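Local coordinates for endoglucanase (Clostridium thermocellum, PDB 2E4T), which hydrolyses internal beta-1,4-glucosidic bonds of cellulose and probably of xyloglucan, this chain being the glycoside hydrolase family 44 module of a longer multidomain enzyme, at residues L214-K219 / D270-R275; T203-I208 / G248-G253; L189-H194 / P199-A204; A40-G45 / I183-A188. All blocks are in the same frame, centred on the assembly; numbering follows the deposited sequence. Where two conformers were deposited one is given.

Contact 1: L214-K219 / D270-R275; sequences LSKAVK and DEEGKR
Lys216 and Glu272 provide the electrostatic part of this surface contact, and they hold each other loosely. Lys216 NZ stands 3.9 Å from Glu272 OE1, a long salt bridge, and the methylene CE comes nearer to that oxygen than the ammonium does. A water spans the gap, accepting from Lys216 NZ and donating to Glu272 OE1 over 2.5 Å. The lysine has a second conformer, so this pairing is at best partial. Glu272 bends at chi2 (65°) to bring its carboxylate across the extended lysine chain.

Further bonds run through water. Lys274 NZ donates to two waters, which in turn donate to Lys216 O and Lys219 O. A lysine suits this place: its long chain reaches across the gap, and the carbonyls of helix 204-221 near its C-terminal end would probably welcome its positive charge. A third water links Lys219 NZ to Arg275 O.

The remaining contact is made by methylenes. Lys219 CE passes 3.4 Å from Arg275 O, and Lys219 CB rests 4.2 Å from Lys274 CE. The ammonium of Lys219 is claimed mainly by Asp278, while the guanidinium of Arg275 is bonded elsewhere, to Leu277 O among others.

Gly273, with its positive phi of 93°, ends helix 257-272 and turns the chain toward strand 279-284. Helix 204-221 in turn packs against the barrel strands: Ser215, Val218 and Lys219 touch Ile227 of strand 226-232, and Leu214 reaches Ile183 of strand 180-183.

Contact 2: T203-I208 / G248-G253; sequences TAKELI and GTEGEG
Lys205 lays its aliphatic chain over the carboxylate of Glu250, the two side chains crossing at about a right angle. From CB the lysine sets out with CG beside the backbone N (chi1 -74°), and CG comes to rest 3.5 Å from Glu250 CD. The next methylene, CD, lies 3.7 Å from Glu250 OE2. Bends at chi3 and chi4 then lift the end of the chain off the glutamate, leaving Lys205 NZ 4.3 Å from Glu250 OE2, too far for a salt bridge. A water fills in: it accepts from Lys205 NZ and donates to Glu250 OE2 at 2.7 Å. The direct salt bridge of this ammonium is with Asp246, and Glu250 OE1 is bonded to the hydroxyl of Tyr260. Beside them, the small methyl of Ala204 lets the segments approach, its CB 4.2 Å from Glu250 CB.

Thr203 starts the helix. Its OG1 accepts from Glu206 N at 2.9 Å, while Asp246 OD1 takes the N-H of Ala204; threonine suits this place because its short side chain can turn back to the first helical turn. The arrangement is that of an N-capped helix beginning in the outer layer of a TIM-like barrel.

Contact 3: L189-H194 / P199-A204; sequences LWSHTH and PDNVTA
Trp190 brings the six-membered part of its indole obliquely against Val202, with CZ3 3.8 Å from Val202 CG2. His198 also meets the indole, their planes at about 45°, and Asp184 accepts from the indole N-H. A second flat group is the amide of Asn201. Ser191 OG approaches in its carbonyl plane and donates to Asn201 OD1 at 2.7 Å, with a C=O...donor angle of 147°. With OG set between its backbone N and carbonyl carbon (chi1 59°), Ser191 faces the amide. Within the short helix segment, Thr193 CG2 lies over one face of the His194 ring, offset toward the rim.

Serine suits the place because it is small as well as polar: its CB sits 3.5 Å from both Pro199 O and Asp200 O, close against the returning backbone. Two waters complete the join. One accepts from Ser191 N and Val202 N, each at 3.1 Å; the other donates to Ser191 O and Pro199 O. The waters thus join backbone groups of the short helix to those of the irregular loop, where no direct backbone bond crosses.

The contact folds the loop after helix 190-193 back on that helix just before helix 204-221 begins. Ala204, at the start of the longer helix, leans on Phe257 and Tyr260 of helix 257-272.

Contact 4: A40-G45 / I183-A188; sequences AKRFGG and IDNEPA
Arg42 and Asn185 make a buried polar contact at the C-terminal end of the barrel strands, where strand 40-43 runs out and the loop after strand 180-183 begins. The arginine is extended from CG to NE and carries its guanidinium to Asn185, donating from NH2 to Asn185 OD1 at 2.9 Å. The bond is rather bent (139° at the hydrogen), and the oxygen lies at the guanidinium edge, tilted a little out of its plane (19°). The guanidinium and amide planes stand 51° apart.

Asn185 OD1 also accepts from His283 NE2, while the other terminal nitrogen of Arg42, NH1, is held by Glu359 and Asn31; these bonds would fix the rotation of both groups. Asn185 and Glu186 form an Asn-Glu pair after the fourth strand of a TIM-like barrel, with Glu359 on the seventh. This layout resembles the active centre of clan GH-A glycosidases and is consistent with Glu186 as probable acid/base and Glu359 as probable nucleophile, as in those enzymes.

Glycines allow the close fit. Gly44 CA lies 3.8 Å above the centre of the Arg42 guanidinium. Gly45, with its positive phi, presents bare backbone to the amide: Asn185 ND2 is 3.3 Å from Gly45 C, and Asn185 CG is 3.5 Å from Gly45 CA. Next door, Asp184 OD1 accepts from Asn185 N at 2.7 Å and is itself bonded to Thr49. A glycerol, probably from the crystallisation liquor, lies about 5 Å from the Arg42 side chain.

Overall arrangement
The four contacts lead from the end of the barrel strands to the surface. Contact 4 is the innermost, about 10 Å from the centre of the chain, and is the one beside the probable active centre. Contact 3 lies about 15 Å from it between centres and touches it through Val202 CG1, 3.3 Å from Pro187 O. Contacts 2 and 3 share Thr203 and Ala204, their centres about 14 Å apart. Contacts 1 and 2 both use helix 204-221, with centres about 20 Å apart and no touch. That helix packs back on contact 4 through Leu207 CD2, 3.8 Å from Pro187 CG. All four contacts lie away from the zinc and calcium sites.

Contact 1: L214-K219 / D270-R275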
loop_
_atom_site.group_PDB
_atom_site.type_symbol
_atom_site.label_atom_id
_atom_site.label_comp_id
_atom_site.label_asym_id
_atom_site.label_seq_id
_atom_site.Cartn_x
_atom_site.Cartn_y
_atom_site.Cartn_z
ATOM N N LEU A 214 -20.648 -4.334 -6.573
ATOM C CA LEU A 214 -20.335 -3.623 -5.336
ATOM C C LEU A 214 -19.980 -2.172 -5.641
ATOM O O LEU A 214 -20.422 -1.247 -4.931
ATOM C CB LEU A 214 -19.237 -4.367 -4.569
ATOM C CG LEU A 214 -18.757 -3.671 -3.310
ATOM C CD1 LEU A 214 -19.917 -3.370 -2.343
ATOM C CD2 LEU A 214 -17.743 -4.565 -2.579
ATOM N N SER A 215 -19.176 -1.939 -6.671
ATOM C CA SER A 215 -18.814 -0.576 -7.012
ATOM C C SER A 215 -20.055 0.276 -7.302
ATOM O O SER A 215 -20.211 1.406 -6.813
ATOM C CB SER A 215 -17.879 -0.563 -8.211
ATOM O OG SER A 215 -17.566 0.781 -8.503
ATOM N N LYS A 216 -20.986 -0.260 -8.129
ATOM C CA LYS A 216 -22.232 0.464 -8.404
ATOM C C LYS A 216 -22.964 0.797 -7.124
ATOM O O LYS A 216 -23.480 1.917 -6.955
ATOM C CB LYS A 216 -23.142 -0.338 -9.329
ATOM C CG LYS A 216 -22.675 -0.412 -10.747
ATOM C CD LYS A 216 -23.461 -1.466 -11.543
ATOM C CE LYS A 216 -23.099 -1.541 -12.992
ATOM N NZ LYS A 216 -23.784 -2.668 -13.690
ATOM N N ALA A 217 -23.071 -0.175 -6.218
ATOM C CA ALA A 217 -23.819 0.029 -5.002
ATOM C C ALA A 217 -23.209 1.145 -4.143
ATOM O O ALA A 217 -23.922 1.981 -3.567
ATOM C CB ALA A 217 -23.847 -1.295 -4.201
ATOM N N VAL A 218 -21.878 1.119 -4.016
ATOM C CA VAL A 218 -21.177 2.139 -3.225
ATOM C C VAL A 218 -21.354 3.516 -3.851
ATOM O O VAL A 218 -21.633 4.495 -3.146
ATOM C CB VAL A 218 -19.662 1.787 -3.124
ATOM C CG1 VAL A 218 -18.878 2.952 -2.494
ATOM C CG2 VAL A 218 -19.469 0.519 -2.360
ATOM N N LYS A 219 -21.155 3.603 -5.173
ATOM C CA LYS A 219 -21.163 4.922 -5.839
ATOM C C LYS A 219 -22.547 5.549 -5.881
ATOM O O LYS A 219 -22.635 6.766 -6.028
ATOM C CB LYS A 219 -20.504 4.822 -7.196
ATOM C CG LYS A 219 -18.983 4.607 -6.973
ATOM C CD LYS A 219 -18.223 4.496 -8.260
ATOM C CE LYS A 219 -16.755 4.447 -8.049
ATOM N NZ LYS A 219 -15.999 5.653 -8.069
ATOM N N ASP A 270 -17.970 1.691 -19.060
ATOM C CA ASP A 270 -18.479 2.260 -20.321
ATOM C C ASP A 270 -19.944 1.946 -20.495
ATOM O O ASP A 270 -20.673 2.805 -21.023
ATOM C CB ASP A 270 -17.639 1.746 -21.467
ATOM C CG ASP A 270 -16.250 2.405 -21.550
ATOM O OD1 ASP A 270 -15.994 3.389 -20.820
ATOM O OD2 ASP A 270 -15.444 1.907 -22.342
ATOM N N GLU A 271 -20.389 0.766 -20.079
ATOM C CA GLU A 271 -21.808 0.422 -20.166
ATOM C C GLU A 271 -22.620 1.185 -19.160
ATOM O O GLU A 271 -23.779 1.609 -19.441
ATOM C CB GLU A 271 -21.997 -1.068 -19.977
ATOM C CG GLU A 271 -21.393 -1.875 -21.125
ATOM C CD GLU A 271 -21.299 -3.362 -20.894
ATOM O OE1 GLU A 271 -21.708 -3.814 -19.810
ATOM O OE2 GLU A 271 -20.832 -4.100 -21.802
ATOM N N GLU A 272 -22.085 1.396 -17.954
ATOM C CA GLU A 272 -22.799 2.058 -16.902
ATOM C C GLU A 272 -22.842 3.587 -17.070
ATOM O O GLU A 272 -23.777 4.267 -16.640
ATOM C CB GLU A 272 -22.175 1.738 -15.522
ATOM C CG GLU A 272 -22.772 2.394 -14.340
ATOM C CD GLU A 272 -24.207 1.997 -14.037
ATOM O OE1 GLU A 272 -24.718 0.978 -14.545
ATOM O OE2 GLU A 272 -24.873 2.738 -13.277
ATOM N N GLY A 273 -21.777 4.149 -17.652
ATOM C CA GLY A 273 -21.616 5.573 -17.848
ATOM C C GLY A 273 -20.860 6.307 -16.763
ATOM O O GLY A 273 -20.925 7.533 -16.696
ATOM N N LYS A 274 -20.110 5.570 -15.922
ATOM C CA LYS A 274 -19.235 6.224 -14.966
ATOM C C LYS A 274 -18.129 5.248 -14.573
ATOM O O LYS A 274 -18.287 4.038 -14.708
ATOM C CB LYS A 274 -19.944 6.665 -13.699
ATOM C CG LYS A 274 -20.483 5.592 -12.889
ATOM C CD LYS A 274 -21.429 6.328 -11.963
ATOM C CE LYS A 274 -22.003 5.314 -11.073
ATOM N NZ LYS A 274 -23.264 5.790 -10.358
ATOM N N ARG A 275 -17.026 5.797 -14.055
ATOM C CA ARG A 275 -15.909 4.983 -13.663
ATOM C C ARG A 275 -16.272 4.107 -12.468
ATOM O O ARG A 275 -16.696 4.617 -11.413
ATOM C CB ARG A 275 -14.736 5.899 -13.312
ATOM C CG ARG A 275 -13.544 5.152 -12.713
ATOM C CD ARG A 275 -12.313 6.103 -12.564
ATOM N NE ARG A 275 -11.691 6.418 -13.849
ATOM C CZ ARG A 275 -10.748 5.663 -14.422
ATOM N NH1 ARG A 275 -10.378 4.476 -13.880
ATOM N NH2 ARG A 275 -10.161 6.110 -15.540
HETATM O O HOH W 1 -23.703 3.331 -9.351
HETATM O O HOH W 2 -24.512 -0.883 -16.247
HETATM O O HOH W 3 -17.252 7.147 -10.501
HETATM O O HOH W 4 -22.347 7.771 -8.672
#

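Contact 2: T203-I208 / G248-G253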
loop_
_atom_site.group_PDB
_atom_site.type_symbol
_atom_site.label_atom_id
_atom_site.label_comp_id
_atom_site.label_asym_id
_atom_site.label_seq_id
_atom_site.Cartn_x
_atom_site.Cartn_y
_atom_site.Cartn_z
ATOM N N THR A 203 -13.726 -17.697 -9.534
ATOM C CA THR A 203 -13.627 -17.551 -10.973
ATOM C C THR A 203 -13.382 -16.092 -11.360
ATOM O O THR A 203 -13.778 -15.154 -10.636
ATOM C CB THR A 203 -14.895 -18.105 -11.676
ATOM O OG1 THR A 203 -16.009 -17.321 -11.267
ATOM C CG2 THR A 203 -15.103 -19.578 -11.390
ATOM N N ALA A 204 -12.741 -15.915 -12.503
ATOM C CA ALA A 204 -12.614 -14.571 -13.046
ATOM C C ALA A 204 -14.006 -13.925 -13.259
ATOM O O ALA A 204 -14.199 -12.738 -12.956
ATOM C CB ALA A 204 -11.823 -14.624 -14.350
ATOM N N LYS A 205 -14.956 -14.707 -13.769
ATOM C CA LYS A 205 -16.297 -14.156 -14.002
ATOM C C LYS A 205 -16.951 -13.719 -12.681
ATOM O O LYS A 205 -17.569 -12.637 -12.639
ATOM C CB LYS A 205 -17.193 -15.167 -14.710
ATOM C CG LYS A 205 -16.842 -15.332 -16.182
ATOM C CD LYS A 205 -17.816 -16.278 -16.899
ATOM C CE LYS A 205 -17.950 -17.681 -16.322
ATOM N NZ LYS A 205 -16.664 -18.435 -16.321
ATOM N N GLU A 206 -16.858 -14.519 -11.621
ATOM C CA GLU A 206 -17.479 -14.121 -10.368
ATOM C C GLU A 206 -16.810 -12.839 -9.852
ATOM O O GLU A 206 -17.489 -11.940 -9.340
ATOM C CB GLU A 206 -17.347 -15.246 -9.314
ATOM C CG GLU A 206 -17.867 -14.833 -7.941
ATOM C CD GLU A 206 -17.787 -15.830 -6.807
ATOM O OE1 GLU A 206 -18.221 -16.985 -6.959
ATOM O OE2 GLU A 206 -17.189 -15.449 -5.786
ATOM N N LEU A 207 -15.465 -12.790 -9.915
ATOM C CA LEU A 207 -14.797 -11.613 -9.353
ATOM C C LEU A 207 -15.237 -10.343 -10.082
ATOM O O LEU A 207 -15.495 -9.308 -9.427
ATOM C CB LEU A 207 -13.272 -11.809 -9.383
ATOM C CG LEU A 207 -12.502 -10.694 -8.709
ATOM C CD1 LEU A 207 -12.944 -10.444 -7.272
ATOM C CD2 LEU A 207 -11.018 -11.053 -8.740
ATOM N N ILE A 208 -15.316 -10.386 -11.421
ATOM C CA ILE A 208 -15.799 -9.168 -12.124
ATOM C C ILE A 208 -17.216 -8.842 -11.755
ATOM O O ILE A 208 -17.546 -7.669 -11.496
ATOM C CB ILE A 208 -15.655 -9.335 -13.677
ATOM C CG1 ILE A 208 -14.222 -9.481 -14.099
ATOM C CG2 ILE A 208 -16.346 -8.209 -14.397
ATOM C CD1 ILE A 208 -13.329 -8.450 -13.696
ATOM N N GLY A 248 -8.760 -20.354 -18.503
ATOM C CA GLY A 248 -8.454 -20.851 -19.858
ATOM C C GLY A 248 -9.393 -20.292 -20.900
ATOM O O GLY A 248 -9.030 -20.218 -22.083
ATOM N N THR A 249 -10.640 -19.990 -20.523
ATOM C CA THR A 249 -11.593 -19.386 -21.435
ATOM C C THR A 249 -11.599 -17.876 -21.292
ATOM O O THR A 249 -11.455 -17.138 -22.285
ATOM C CB THR A 249 -12.999 -19.962 -21.243
ATOM O OG1 THR A 249 -13.334 -20.007 -19.872
ATOM C CG2 THR A 249 -13.046 -21.373 -21.813
ATOM N N GLU A 250 -11.725 -17.364 -20.052
ATOM C CA GLU A 250 -11.826 -15.926 -19.899
ATOM C C GLU A 250 -10.543 -15.197 -20.297
ATOM O O GLU A 250 -10.594 -14.057 -20.742
ATOM C CB GLU A 250 -12.158 -15.604 -18.436
ATOM C CG GLU A 250 -13.554 -16.014 -18.032
ATOM C CD GLU A 250 -14.587 -15.328 -18.913
ATOM O OE1 GLU A 250 -14.674 -14.089 -18.914
ATOM O OE2 GLU A 250 -15.313 -16.068 -19.639
ATOM N N GLY A 251 -9.393 -15.844 -20.096
ATOM C CA GLY A 251 -8.113 -15.192 -20.366
ATOM C C GLY A 251 -7.637 -15.271 -21.788
ATOM O O GLY A 251 -6.546 -14.784 -22.082
ATOM N N GLU A 252 -8.441 -15.810 -22.687
ATOM C CA GLU A 252 -8.015 -15.898 -24.096
ATOM C C GLU A 252 -7.733 -14.491 -24.617
ATOM O O GLU A 252 -8.599 -13.583 -24.540
ATOM C CB GLU A 252 -9.109 -16.572 -24.944
ATOM C CG GLU A 252 -8.636 -16.721 -26.397
ATOM C CD GLU A 252 -9.575 -17.458 -27.280
ATOM O OE1 GLU A 252 -10.700 -17.786 -26.886
ATOM O OE2 GLU A 252 -9.199 -17.687 -28.438
ATOM N N GLY A 253 -6.517 -14.290 -25.176
ATOM C CA GLY A 253 -6.140 -12.985 -25.718
ATOM C C GLY A 253 -5.578 -11.999 -24.705
ATOM O O GLY A 253 -5.223 -10.858 -25.082
HETATM O O HOH W 5 -15.711 -18.659 -19.054
#

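Contact 3: L189-H194 / P199-A204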
loop_
_atom_site.group_PDB
_atom_site.type_symbol
_atom_site.label_atom_id
_atom_site.label_comp_id
_atom_site.label_asym_id
_atom_site.label_seq_id
_atom_site.Cartn_x
_atom_site.Cartn_y
_atom_site.Cartn_z
ATOM N N LEU A 189 -7.223 -16.005 -2.862
ATOM C CA LEU A 189 -6.964 -16.811 -1.642
ATOM C C LEU A 189 -8.253 -17.022 -0.831
ATOM O O LEU A 189 -8.173 -17.690 0.208
ATOM C CB LEU A 189 -5.865 -16.220 -0.788
ATOM C CG LEU A 189 -4.485 -16.199 -1.472
ATOM C CD1 LEU A 189 -3.433 -15.725 -0.479
ATOM C CD2 LEU A 189 -4.092 -17.545 -2.073
ATOM N N TRP A 190 -9.425 -16.571 -1.277
ATOM C CA TRP A 190 -10.635 -16.812 -0.487
ATOM C C TRP A 190 -10.777 -18.297 -0.149
ATOM O O TRP A 190 -11.142 -18.656 0.992
ATOM C CB TRP A 190 -11.881 -16.331 -1.224
ATOM C CG TRP A 190 -12.101 -14.872 -1.249
ATOM C CD1 TRP A 190 -11.608 -13.923 -0.391
ATOM C CD2 TRP A 190 -12.980 -14.178 -2.150
ATOM N NE1 TRP A 190 -12.100 -12.667 -0.715
ATOM C CE2 TRP A 190 -12.965 -12.798 -1.787
ATOM C CE3 TRP A 190 -13.765 -14.588 -3.231
ATOM C CZ2 TRP A 190 -13.725 -11.843 -2.486
ATOM C CZ3 TRP A 190 -14.523 -13.640 -3.925
ATOM C CH2 TRP A 190 -14.506 -12.290 -3.543
ATOM N N SER A 191 -10.574 -19.173 -1.146
ATOM C CA SER A 191 -10.822 -20.591 -0.895
ATOM C C SER A 191 -9.756 -21.244 0.020
ATOM O O SER A 191 -9.994 -22.368 0.491
ATOM C CB SER A 191 -10.867 -21.330 -2.222
ATOM O OG SER A 191 -9.619 -21.136 -2.908
ATOM N N HIS A 192 -8.630 -20.554 0.245
ATOM C CA HIS A 192 -7.585 -21.019 1.134
ATOM C C HIS A 192 -7.708 -20.381 2.534
ATOM O O HIS A 192 -7.630 -21.091 3.564
ATOM C CB HIS A 192 -6.215 -20.670 0.509
ATOM C CG HIS A 192 -5.118 -21.124 1.343
ATOM N ND1 HIS A 192 -4.300 -20.342 2.146
ATOM C CD2 HIS A 192 -4.673 -22.383 1.473
ATOM C CE1 HIS A 192 -3.387 -21.122 2.732
ATOM N NE2 HIS A 192 -3.605 -22.368 2.337
ATOM N N THR A 193 -7.859 -19.060 2.580
ATOM C CA THR A 193 -7.932 -18.335 3.849
ATOM C C THR A 193 -9.306 -18.460 4.494
ATOM O O THR A 193 -9.420 -18.544 5.716
ATOM C CB THR A 193 -7.587 -16.861 3.590
ATOM O OG1 THR A 193 -6.275 -16.852 2.991
ATOM C CG2 THR A 193 -7.635 -16.040 4.849
ATOM N N HIS A 194 -10.359 -18.398 3.663
ATOM C CA HIS A 194 -11.740 -18.346 4.149
ATOM C C HIS A 194 -12.616 -19.447 3.506
ATOM O O HIS A 194 -13.703 -19.169 2.989
ATOM C CB HIS A 194 -12.344 -16.977 3.891
ATOM C CG HIS A 194 -11.694 -15.911 4.691
ATOM N ND1 HIS A 194 -11.854 -15.814 6.057
ATOM C CD2 HIS A 194 -10.922 -14.857 4.288
ATOM C CE1 HIS A 194 -11.161 -14.744 6.450
ATOM N NE2 HIS A 194 -10.597 -14.145 5.414
ATOM N N PRO A 199 -15.763 -21.705 -0.277
ATOM C CA PRO A 199 -14.973 -22.905 -0.488
ATOM C C PRO A 199 -14.440 -23.087 -1.900
ATOM O O PRO A 199 -13.419 -23.780 -2.085
ATOM C CB PRO A 199 -15.939 -24.054 -0.121
ATOM C CG PRO A 199 -17.344 -23.446 -0.315
ATOM C CD PRO A 199 -17.140 -22.032 0.202
ATOM N N ASP A 200 -15.144 -22.577 -2.906
ATOM C CA ASP A 200 -14.733 -22.819 -4.278
ATOM C C ASP A 200 -13.638 -21.810 -4.688
ATOM O O ASP A 200 -13.675 -20.637 -4.273
ATOM C CB ASP A 200 -15.939 -22.718 -5.212
ATOM C CG ASP A 200 -16.999 -23.780 -4.903
ATOM O OD1 ASP A 200 -16.623 -24.885 -4.416
ATOM O OD2 ASP A 200 -18.197 -23.500 -5.191
ATOM N N ASN A 201 -12.716 -22.221 -5.542
ATOM C CA ASN A 201 -11.711 -21.301 -6.051
ATOM C C ASN A 201 -12.406 -20.237 -6.895
ATOM O O ASN A 201 -13.168 -20.573 -7.830
ATOM C CB ASN A 201 -10.694 -22.065 -6.921
ATOM C CG ASN A 201 -9.894 -23.071 -6.113
ATOM O OD1 ASN A 201 -9.630 -22.877 -4.939
ATOM N ND2 ASN A 201 -9.506 -24.180 -6.741
ATOM N N VAL A 202 -12.125 -18.948 -6.609
ATOM C CA VAL A 202 -12.860 -17.890 -7.280
ATOM C C VAL A 202 -12.656 -17.923 -8.777
ATOM O O VAL A 202 -11.529 -18.126 -9.298
ATOM C CB VAL A 202 -12.480 -16.509 -6.701
ATOM C CG1 VAL A 202 -11.051 -16.104 -7.076
ATOM C CG2 VAL A 202 -13.505 -15.459 -7.061
ATOM N N THR A 203 -13.726 -17.697 -9.534
ATOM C CA THR A 203 -13.627 -17.551 -10.973
ATOM C C THR A 203 -13.382 -16.092 -11.360
ATOM O O THR A 203 -13.778 -15.154 -10.636
ATOM C CB THR A 203 -14.895 -18.105 -11.676
ATOM O OG1 THR A 203 -16.009 -17.321 -11.267
ATOM C CG2 THR A 203 -15.103 -19.578 -11.390
ATOM N N ALA A 204 -12.741 -15.915 -12.503
ATOM C CA ALA A 204 -12.614 -14.571 -13.046
ATOM C C ALA A 204 -14.006 -13.925 -13.259
ATOM O O ALA A 204 -14.199 -12.738 -12.956
ATOM C CB ALA A 204 -11.823 -14.624 -14.350
HETATM O O HOH W 6 -10.533 -18.234 -4.089
HETATM O O HOH W 7 -11.696 -24.440 -0.107
#

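Contact 4: A40-G45 / I183-A188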
loop_
_atom_site.group_PDB
_atom_site.type_symbol
_atom_site.label_atom_id
_atom_site.label_comp_id
_atom_site.label_asym_id
_atom_site.label_seq_id
_atom_site.Cartn_x
_atom_site.Cartn_y
_atom_site.Cartn_z
ATOM N N ALA A 40 -1.818 7.548 5.089
ATOM C CA ALA A 40 -3.002 6.770 4.729
ATOM C C ALA A 40 -3.074 5.618 5.758
ATOM O O ALA A 40 -2.065 5.138 6.256
ATOM C CB ALA A 40 -2.921 6.198 3.294
ATOM N N LYS A 41 -4.336 5.224 6.043
ATOM C CA LYS A 41 -4.594 4.054 6.873
ATOM C C LYS A 41 -5.553 3.138 6.130
ATOM O O LYS A 41 -6.621 3.579 5.687
ATOM C CB LYS A 41 -5.206 4.451 8.229
ATOM C CG LYS A 41 -4.208 5.008 9.214
ATOM C CD LYS A 41 -3.051 4.063 9.581
ATOM C CE LYS A 41 -3.449 2.697 10.091
ATOM N NZ LYS A 41 -4.184 2.749 11.404
ATOM N N ARG A 42 -5.171 1.857 6.037
ATOM C CA ARG A 42 -6.020 0.828 5.434
ATOM C C ARG A 42 -6.525 -0.126 6.509
ATOM O O ARG A 42 -5.734 -0.661 7.287
ATOM C CB ARG A 42 -5.210 0.024 4.402
ATOM C CG ARG A 42 -5.960 -1.215 3.881
ATOM C CD ARG A 42 -5.183 -1.824 2.743
ATOM N NE ARG A 42 -5.758 -3.030 2.168
ATOM C CZ ARG A 42 -5.377 -4.273 2.428
ATOM N NH1 ARG A 42 -4.551 -4.556 3.421
ATOM N NH2 ARG A 42 -5.863 -5.231 1.606
ATOM N N PHE A 43 -7.873 -0.305 6.489
ATOM C CA PHE A 43 -8.548 -1.360 7.240
ATOM C C PHE A 43 -8.740 -2.511 6.259
ATOM O O PHE A 43 -9.592 -2.406 5.363
ATOM C CB PHE A 43 -9.896 -0.819 7.742
ATOM C CG PHE A 43 -10.780 -1.852 8.384
ATOM C CD1 PHE A 43 -10.512 -2.313 9.691
ATOM C CD2 PHE A 43 -11.904 -2.345 7.724
ATOM C CE1 PHE A 43 -11.333 -3.262 10.303
ATOM C CE2 PHE A 43 -12.773 -3.275 8.370
ATOM C CZ PHE A 43 -12.465 -3.708 9.637
ATOM N N GLY A 44 -7.867 -3.522 6.333
ATOM C CA GLY A 44 -7.867 -4.547 5.315
ATOM C C GLY A 44 -7.154 -5.777 5.818
ATOM O O GLY A 44 -6.795 -5.894 6.991
ATOM N N GLY A 45 -6.923 -6.727 4.895
ATOM C CA GLY A 45 -6.312 -7.977 5.238
ATOM C C GLY A 45 -7.336 -9.047 5.630
ATOM O O GLY A 45 -8.556 -8.834 5.550
ATOM N N ILE A 183 -12.644 -3.692 -2.577
ATOM C CA ILE A 183 -13.472 -4.865 -2.887
ATOM C C ILE A 183 -12.812 -6.094 -2.165
ATOM O O ILE A 183 -12.078 -6.878 -2.748
ATOM C CB ILE A 183 -13.594 -5.076 -4.381
ATOM C CG1 ILE A 183 -14.139 -3.820 -5.075
ATOM C CG2 ILE A 183 -14.589 -6.224 -4.644
ATOM C CD1 ILE A 183 -13.948 -3.744 -6.518
ATOM N N ASP A 184 -13.072 -6.179 -0.862
ATOM C CA ASP A 184 -12.568 -7.330 -0.089
ATOM C C ASP A 184 -11.026 -7.373 -0.127
ATOM O O ASP A 184 -10.368 -6.312 -0.192
ATOM C CB ASP A 184 -13.289 -8.621 -0.536
ATOM C CG ASP A 184 -13.442 -9.674 0.533
ATOM O OD1 ASP A 184 -12.402 -10.276 0.908
ATOM O OD2 ASP A 184 -14.598 -9.909 0.986
ATOM N N ASN A 185 -10.497 -8.579 -0.001
ATOM C CA ASN A 185 -9.078 -8.783 0.227
ATOM C C ASN A 185 -8.717 -10.148 -0.386
ATOM O O ASN A 185 -9.339 -11.149 -0.081
ATOM C CB ASN A 185 -8.822 -8.886 1.756
ATOM C CG ASN A 185 -7.340 -9.031 2.060
ATOM O OD1 ASN A 185 -6.535 -8.089 1.770
ATOM N ND2 ASN A 185 -6.941 -10.194 2.557
ATOM N N GLU A 186 -7.691 -10.157 -1.242
ATOM C CA GLU A 186 -7.066 -11.399 -1.720
ATOM C C GLU A 186 -8.107 -12.422 -2.163
ATOM O O GLU A 186 -8.148 -13.563 -1.679
ATOM C CB GLU A 186 -6.086 -11.975 -0.690
ATOM C CG GLU A 186 -4.966 -10.960 -0.407
ATOM C CD GLU A 186 -3.846 -11.482 0.432
ATOM O OE1 GLU A 186 -3.925 -12.611 1.001
ATOM O OE2 GLU A 186 -2.823 -10.727 0.553
ATOM N N PRO A 187 -8.890 -12.102 -3.201
ATOM C CA PRO A 187 -9.963 -13.021 -3.626
ATOM C C PRO A 187 -9.436 -14.355 -4.118
ATOM O O PRO A 187 -10.142 -15.388 -3.933
ATOM C CB PRO A 187 -10.673 -12.227 -4.749
ATOM C CG PRO A 187 -9.614 -11.250 -5.240
ATOM C CD PRO A 187 -8.898 -10.838 -3.964
ATOM N N ALA A 188 -8.269 -14.408 -4.779
ATOM C CA ALA A 188 -7.745 -15.676 -5.218
ATOM C C ALA A 188 -7.317 -16.570 -4.065
ATOM O O ALA A 188 -7.076 -17.770 -4.290
ATOM C CB ALA A 188 -6.629 -15.513 -6.244
#